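Probable ribose-5-phosphate isomerase B (PDB 6MU0) probably catalyses the interconversion of ribulose 5-phosphate and ribose 5-phosphate in the non-oxidative stage of the pentose phosphate pathway. Local coordinates at residues F11-K25 and F37-D51. Residues are numbered along the deposited sequence; the frame is centred on the assembly and turned at random.
Sequences FNIFIASDHTGLTLK and FNVVDLGPNYFDAND. With 5RP (ribulose-5-phosphate), chain B.
Phe-11 sets its ring atom CZ against the edge of the Phe-37 ring, while its carbonyl O takes the amide ND2 of Asn-38 from above the carbonyl plane. Ile-13 suits the buried face beside helix 125-137: its extended branch ends with CD1 3.7 Å from CD1 of Phe-37. On the other face the Phe-14 ring lies alongside Val-40, CD1 to CB 3.6 Å. The strand backbones pair in parallel, from Ile-13 N to Asn-38 O (2.8 Å) through to Ile-15 O and Leu-42 N. Strands 12-16 and 38-41, joined by helix 22-34, form a beta-alpha-beta unit at one border of the parallel sheet; the loop after strand 12-16 reaches the substrate, and that after 38-41 backs it through Asp-51. Asp-18 accepts O13 of ribulose-5-phosphate on OD2 (2.6 Å), its OD1 being held by Thr-20. His-19, with CG between backbone N and carbonyl carbon (chi1 55°), turns ND1 to Asp-51 OD1 (2.7 Å) and NE2 almost straight (177°) to phosphate O11. Asp-51 OD1 also accepts His-19 N, clamping the residue to the loop; the ND1 and NE2 bonds hold the ring's rotation. Forked Leu-22 gives CD2 to Pro-44 CG and CD1 to Phe-47, one methyl each. Long enough to bend back, Lys-25 brings NZ to Asp-41 OD1 in a 2.9 Å salt bridge and to Pro-44 O; Gly-43 N shares that carboxylate oxygen in an Asx turn.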
loop_
_atom_site.group_PDB
_atom_site.type_symbol
_atom_site.label_atom_id
_atom_site.label_comp_id
_atom_site.label_asym_id
_atom_site.label_seq_id
_atom_site.Cartn_x
_atom_site.Cartn_y
_atom_site.Cartn_z
ATOM N N PHE A 11 -14.446 -2.854 3.760
ATOM C CA PHE A 11 -13.313 -3.194 2.911
ATOM C C PHE A 11 -12.213 -3.796 3.771
ATOM O O PHE A 11 -12.220 -3.670 4.997
ATOM C CB PHE A 11 -12.792 -1.974 2.139
ATOM C CG PHE A 11 -12.190 -0.910 3.012
ATOM C CD1 PHE A 11 -12.991 0.048 3.618
ATOM C CD2 PHE A 11 -10.820 -0.859 3.216
ATOM C CE1 PHE A 11 -12.438 1.030 4.419
ATOM C CE2 PHE A 11 -10.259 0.117 4.016
ATOM C CZ PHE A 11 -11.071 1.065 4.620
ATOM N N ASN A 12 -11.256 -4.433 3.103
ATOM C CA ASN A 12 -10.108 -5.048 3.746
ATOM C C ASN A 12 -8.837 -4.295 3.379
ATOM O O ASN A 12 -8.696 -3.789 2.261
ATOM C CB ASN A 12 -9.966 -6.505 3.304
ATOM C CG ASN A 12 -10.995 -7.410 3.947
ATOM O OD1 ASN A 12 -11.124 -7.433 5.164
ATOM N ND2 ASN A 12 -11.726 -8.166 3.134
ATOM N N ILE A 13 -7.917 -4.239 4.340
ATOM C CA ILE A 13 -6.554 -3.755 4.129
ATOM C C ILE A 13 -5.625 -4.955 4.229
ATOM O O ILE A 13 -5.573 -5.619 5.271
ATOM C CB ILE A 13 -6.156 -2.696 5.169
ATOM C CG1 ILE A 13 -7.128 -1.513 5.135
ATOM C CG2 ILE A 13 -4.713 -2.229 4.933
ATOM C CD1 ILE A 13 -6.872 -0.479 6.221
ATOM N N PHE A 14 -4.893 -5.233 3.157
ATOM C CA PHE A 14 -3.938 -6.333 3.113
ATOM C C PHE A 14 -2.540 -5.761 3.297
ATOM O O PHE A 14 -2.169 -4.801 2.617
ATOM C CB PHE A 14 -4.033 -7.054 1.767
ATOM C CG PHE A 14 -5.398 -7.629 1.497
ATOM C CD1 PHE A 14 -5.734 -8.898 1.965
ATOM C CD2 PHE A 14 -6.364 -6.896 0.818
ATOM C CE1 PHE A 14 -6.993 -9.435 1.737
ATOM C CE2 PHE A 14 -7.626 -7.438 0.588
ATOM C CZ PHE A 14 -7.933 -8.700 1.054
ATOM N N ILE A 15 -1.763 -6.349 4.203
ATOM C CA ILE A 15 -0.435 -5.840 4.524
ATOM C C ILE A 15 0.586 -6.965 4.434
ATOM O O ILE A 15 0.329 -8.098 4.854
ATOM C CB ILE A 15 -0.403 -5.136 5.902
ATOM C CG1 ILE A 15 0.953 -4.467 6.147
ATOM C CG2 ILE A 15 -0.774 -6.075 7.036
ATOM C CD1 ILE A 15 0.945 -3.468 7.294
ATOM N N ALA A 16 1.753 -6.645 3.882
ATOM C CA ALA A 16 2.862 -7.582 3.824
ATOM C C ALA A 16 4.169 -6.803 3.756
ATOM O O ALA A 16 4.188 -5.587 3.549
ATOM C CB ALA A 16 2.737 -8.556 2.652
ATOM N N SER A 17 5.274 -7.527 3.901
ATOM C CA SER A 17 6.595 -6.922 3.822
ATOM C C SER A 17 7.562 -7.963 3.288
ATOM O O SER A 17 7.181 -9.098 3.000
ATOM C CB SER A 17 7.052 -6.435 5.201
ATOM O OG SER A 17 7.330 -7.516 6.077
ATOM N N ASP A 18 8.832 -7.586 3.159
ATOM C CA ASP A 18 9.880 -8.591 3.157
ATOM C C ASP A 18 10.506 -8.659 4.549
ATOM O O ASP A 18 10.005 -8.066 5.515
ATOM C CB ASP A 18 10.896 -8.377 2.028
ATOM C CG ASP A 18 11.812 -7.181 2.252
ATOM O OD1 ASP A 18 11.618 -6.438 3.241
ATOM O OD2 ASP A 18 12.731 -6.990 1.410
ATOM N N HIS A 19 11.616 -9.393 4.650
ATOM C CA HIS A 19 12.303 -9.590 5.921
ATOM C C HIS A 19 12.713 -8.293 6.602
ATOM O O HIS A 19 12.984 -8.317 7.806
ATOM C CB HIS A 19 13.563 -10.433 5.709
ATOM C CG HIS A 19 14.499 -9.882 4.673
ATOM N ND1 HIS A 19 14.426 -10.236 3.342
ATOM C CD2 HIS A 19 15.522 -8.999 4.770
ATOM C CE1 HIS A 19 15.365 -9.595 2.664
ATOM N NE2 HIS A 19 16.044 -8.837 3.509
ATOM N N THR A 20 12.803 -7.176 5.872
ATOM C CA THR A 20 13.255 -5.931 6.488
ATOM C C THR A 20 12.175 -5.253 7.314
ATOM O O THR A 20 12.490 -4.315 8.052
ATOM C CB THR A 20 13.748 -4.919 5.437
ATOM O OG1 THR A 20 12.633 -4.403 4.698
ATOM C CG2 THR A 20 14.759 -5.535 4.484
ATOM N N GLY A 21 10.922 -5.678 7.195
ATOM C CA GLY A 21 9.835 -4.870 7.709
ATOM C C GLY A 21 8.893 -5.523 8.701
ATOM O O GLY A 21 7.772 -5.039 8.878
ATOM N N LEU A 22 9.326 -6.594 9.378
ATOM C CA LEU A 22 8.394 -7.346 10.216
ATOM C C LEU A 22 7.923 -6.547 11.427
ATOM O O LEU A 22 6.745 -6.624 11.801
ATOM C CB LEU A 22 9.023 -8.657 10.668
ATOM C CG LEU A 22 9.469 -9.571 9.528
ATOM C CD1 LEU A 22 10.013 -10.876 10.091
ATOM C CD2 LEU A 22 8.320 -9.828 8.574
ATOM N N THR A 23 8.829 -5.821 12.088
ATOM C CA THR A 23 8.428 -5.051 13.262
ATOM C C THR A 23 7.427 -3.967 12.877
ATOM O O THR A 23 6.387 -3.799 13.524
ATOM C CB THR A 23 9.665 -4.456 13.941
ATOM O OG1 THR A 23 10.491 -5.520 14.434
ATOM C CG2 THR A 23 9.267 -3.547 15.096
ATOM N N LEU A 24 7.734 -3.214 11.820
ATOM C CA LEU A 24 6.822 -2.173 11.365
ATOM C C LEU A 24 5.482 -2.760 10.943
ATOM O O LEU A 24 4.426 -2.186 11.236
ATOM C CB LEU A 24 7.459 -1.405 10.214
ATOM C CG LEU A 24 6.572 -0.314 9.620
ATOM C CD1 LEU A 24 6.256 0.773 10.644
ATOM C CD2 LEU A 24 7.198 0.271 8.369
ATOM N N LYS A 25 5.503 -3.908 10.261
ATOM C CA LYS A 25 4.256 -4.526 9.826
ATOM C C LYS A 25 3.342 -4.825 11.011
ATOM O O LYS A 25 2.138 -4.550 10.957
ATOM C CB LYS A 25 4.551 -5.790 9.021
ATOM C CG LYS A 25 3.294 -6.557 8.636
ATOM C CD LYS A 25 3.511 -7.428 7.412
ATOM C CE LYS A 25 4.543 -8.529 7.635
ATOM N NZ LYS A 25 4.075 -9.557 8.599
ATOM N N PHE A 37 -10.309 -1.158 11.674
ATOM C CA PHE A 37 -10.192 -1.567 10.288
ATOM C C PHE A 37 -10.120 -3.088 10.206
ATOM O O PHE A 37 -9.757 -3.772 11.171
ATOM C CB PHE A 37 -8.926 -0.990 9.655
ATOM C CG PHE A 37 -8.977 0.495 9.427
ATOM C CD1 PHE A 37 -9.540 1.011 8.270
ATOM C CD2 PHE A 37 -8.440 1.375 10.355
ATOM C CE1 PHE A 37 -9.584 2.374 8.051
ATOM C CE2 PHE A 37 -8.484 2.744 10.137
ATOM C CZ PHE A 37 -9.053 3.240 8.985
ATOM N N ASN A 38 -10.485 -3.610 9.039
ATOM C CA ASN A 38 -10.293 -5.017 8.709
ATOM C C ASN A 38 -8.898 -5.143 8.112
ATOM O O ASN A 38 -8.631 -4.597 7.037
ATOM C CB ASN A 38 -11.345 -5.469 7.699
ATOM C CG ASN A 38 -12.754 -5.289 8.213
ATOM O OD1 ASN A 38 -13.035 -5.537 9.389
ATOM N ND2 ASN A 38 -13.648 -4.850 7.340
ATOM N N VAL A 39 -8.006 -5.841 8.812
ATOM C CA VAL A 39 -6.590 -5.872 8.466
ATOM C C VAL A 39 -6.162 -7.318 8.310
ATOM O O VAL A 39 -6.417 -8.145 9.193
ATOM C CB VAL A 39 -5.722 -5.170 9.526
ATOM C CG1 VAL A 39 -4.255 -5.153 9.093
ATOM C CG2 VAL A 39 -6.246 -3.774 9.798
ATOM N N VAL A 40 -5.477 -7.603 7.206
ATOM C CA VAL A 40 -5.120 -8.957 6.804
ATOM C C VAL A 40 -3.608 -8.984 6.583
ATOM O O VAL A 40 -3.119 -8.514 5.551
ATOM C CB VAL A 40 -5.868 -9.380 5.534
ATOM C CG1 VAL A 40 -5.680 -10.855 5.268
ATOM C CG2 VAL A 40 -7.346 -9.014 5.629
ATOM N N ASP A 41 -2.867 -9.546 7.541
ATOM C CA ASP A 41 -1.415 -9.678 7.446
ATOM C C ASP A 41 -1.104 -10.929 6.632
ATOM O O ASP A 41 -1.345 -12.053 7.087
ATOM C CB ASP A 41 -0.861 -9.761 8.866
ATOM C CG ASP A 41 0.657 -9.898 8.930
ATOM O OD1 ASP A 41 1.335 -10.101 7.898
ATOM O OD2 ASP A 41 1.178 -9.813 10.058
ATOM N N LEU A 42 -0.583 -10.733 5.421
ATOM C CA LEU A 42 -0.284 -11.826 4.508
ATOM C C LEU A 42 1.132 -12.357 4.660
ATOM O O LEU A 42 1.542 -13.224 3.882
ATOM C CB LEU A 42 -0.544 -11.401 3.061
ATOM C CG LEU A 42 -1.995 -11.022 2.755
ATOM C CD1 LEU A 42 -2.143 -10.598 1.307
ATOM C CD2 LEU A 42 -2.932 -12.178 3.068
ATOM N N GLY A 43 1.882 -11.873 5.640
ATOM C CA GLY A 43 3.194 -12.395 5.920
ATOM C C GLY A 43 4.299 -11.469 5.452
ATOM O O GLY A 43 4.051 -10.393 4.894
ATOM N N PRO A 44 5.561 -11.877 5.668
ATOM C CA PRO A 44 5.964 -13.114 6.345
ATOM C C PRO A 44 5.687 -13.077 7.847
ATOM O O PRO A 44 5.539 -12.012 8.444
ATOM C CB PRO A 44 7.471 -13.201 6.066
ATOM C CG PRO A 44 7.891 -11.854 5.726
ATOM C CD PRO A 44 6.716 -11.073 5.243
ATOM N N ASN A 45 5.613 -14.264 8.439
ATOM C CA ASN A 45 5.273 -14.426 9.846
ATOM C C ASN A 45 6.479 -14.772 10.703
ATOM O O ASN A 45 6.352 -14.899 11.929
ATOM C CB ASN A 45 4.150 -15.454 9.975
ATOM C CG ASN A 45 2.955 -15.057 9.143
ATOM O OD1 ASN A 45 2.548 -13.894 9.162
ATOM N ND2 ASN A 45 2.431 -15.981 8.352
ATOM N N TYR A 46 7.641 -14.929 10.086
ATOM C CA TYR A 46 8.892 -15.083 10.806
ATOM C C TYR A 46 9.997 -14.562 9.901
ATOM O O TYR A 46 9.797 -14.344 8.703
ATOM C CB TYR A 46 9.137 -16.525 11.253
ATOM C CG TYR A 46 9.327 -17.503 10.124
ATOM C CD1 TYR A 46 10.589 -17.749 9.599
ATOM C CD2 TYR A 46 8.248 -18.200 9.595
ATOM C CE1 TYR A 46 10.770 -18.651 8.572
ATOM C CE2 TYR A 46 8.419 -19.105 8.567
ATOM C CZ TYR A 46 9.683 -19.328 8.060
ATOM O OH TYR A 46 9.865 -20.228 7.037
ATOM N N PHE A 47 11.167 -14.369 10.486
ATOM C CA PHE A 47 12.265 -13.703 9.805
ATOM C C PHE A 47 13.089 -14.682 8.972
ATOM O O PHE A 47 13.567 -15.706 9.479
ATOM C CB PHE A 47 13.164 -13.016 10.828
ATOM C CG PHE A 47 14.322 -12.300 10.208
ATOM C CD1 PHE A 47 14.147 -11.063 9.607
ATOM C CD2 PHE A 47 15.587 -12.868 10.210
ATOM C CE1 PHE A 47 15.215 -10.401 9.027
ATOM C CE2 PHE A 47 16.654 -12.214 9.620
ATOM C CZ PHE A 47 16.467 -10.977 9.028
ATOM N N ASP A 48 13.285 -14.330 7.703
ATOM C CA ASP A 48 14.179 -15.034 6.786
ATOM C C ASP A 48 14.985 -13.959 6.074
ATOM O O ASP A 48 14.455 -13.273 5.196
ATOM C CB ASP A 48 13.373 -15.855 5.780
ATOM C CG ASP A 48 14.232 -16.479 4.680
ATOM O OD1 ASP A 48 15.457 -16.247 4.627
ATOM O OD2 ASP A 48 13.657 -17.207 3.849
ATOM N N ALA A 49 16.261 -13.824 6.447
ATOM C CA ALA A 49 17.107 -12.736 5.959
ATOM C C ALA A 49 17.185 -12.671 4.441
ATOM O O ALA A 49 17.554 -11.622 3.902
ATOM C CB ALA A 49 18.524 -12.886 6.507
ATOM N N ASN A 50 16.873 -13.766 3.746
ATOM C CA ASN A 50 17.043 -13.850 2.301
ATOM C C ASN A 50 15.739 -13.800 1.516
ATOM O O ASN A 50 15.779 -13.956 0.290
ATOM C CB ASN A 50 17.814 -15.116 1.956
ATOM C CG ASN A 50 19.086 -15.215 2.742
ATOM O OD1 ASN A 50 19.878 -14.272 2.760
ATOM N ND2 ASN A 50 19.264 -16.321 3.459
ATOM N N ASP A 51 14.595 -13.583 2.169
ATOM C CA ASP A 51 13.334 -13.678 1.434
ATOM C C ASP A 51 13.162 -12.511 0.460
ATOM O O ASP A 51 13.897 -11.521 0.491
ATOM C CB ASP A 51 12.130 -13.944 2.354
ATOM C CG ASP A 51 11.716 -12.755 3.212
ATOM O OD1 ASP A 51 12.169 -11.616 2.979
ATOM O OD2 ASP A 51 10.895 -12.995 4.129
HETATM C C2 5RP B . 13.773 -3.417 -2.365
HETATM C C3 5RP B . 14.327 -3.360 -0.956
HETATM C C5 5RP B . 14.586 -4.698 -0.246
HETATM O O13 5RP B . 14.006 -4.699 1.044
HETATM C C6 5RP B . 16.112 -4.796 -0.169
HETATM O O14 5RP B . 16.630 -4.780 -1.498
HETATM C C7 5RP B . 16.574 -6.038 0.560
HETATM O O8 5RP B . 17.990 -5.910 0.789
HETATM P P9 5RP B . 18.782 -7.108 1.504
HETATM O O12 5RP B . 20.206 -6.634 1.580
HETATM O O11 5RP B . 18.143 -7.309 2.873
HETATM O O10 5RP B . 18.607 -8.351 0.652
HETATM O O4 5RP B . 14.615 -2.319 -0.404
HETATM O O1 5RP B . 13.596 -2.105 -2.888
HETATM O O HOH W 1 -11.181 -1.843 6.960
HETATM O O HOH W 2 13.513 -8.921 -0.459
#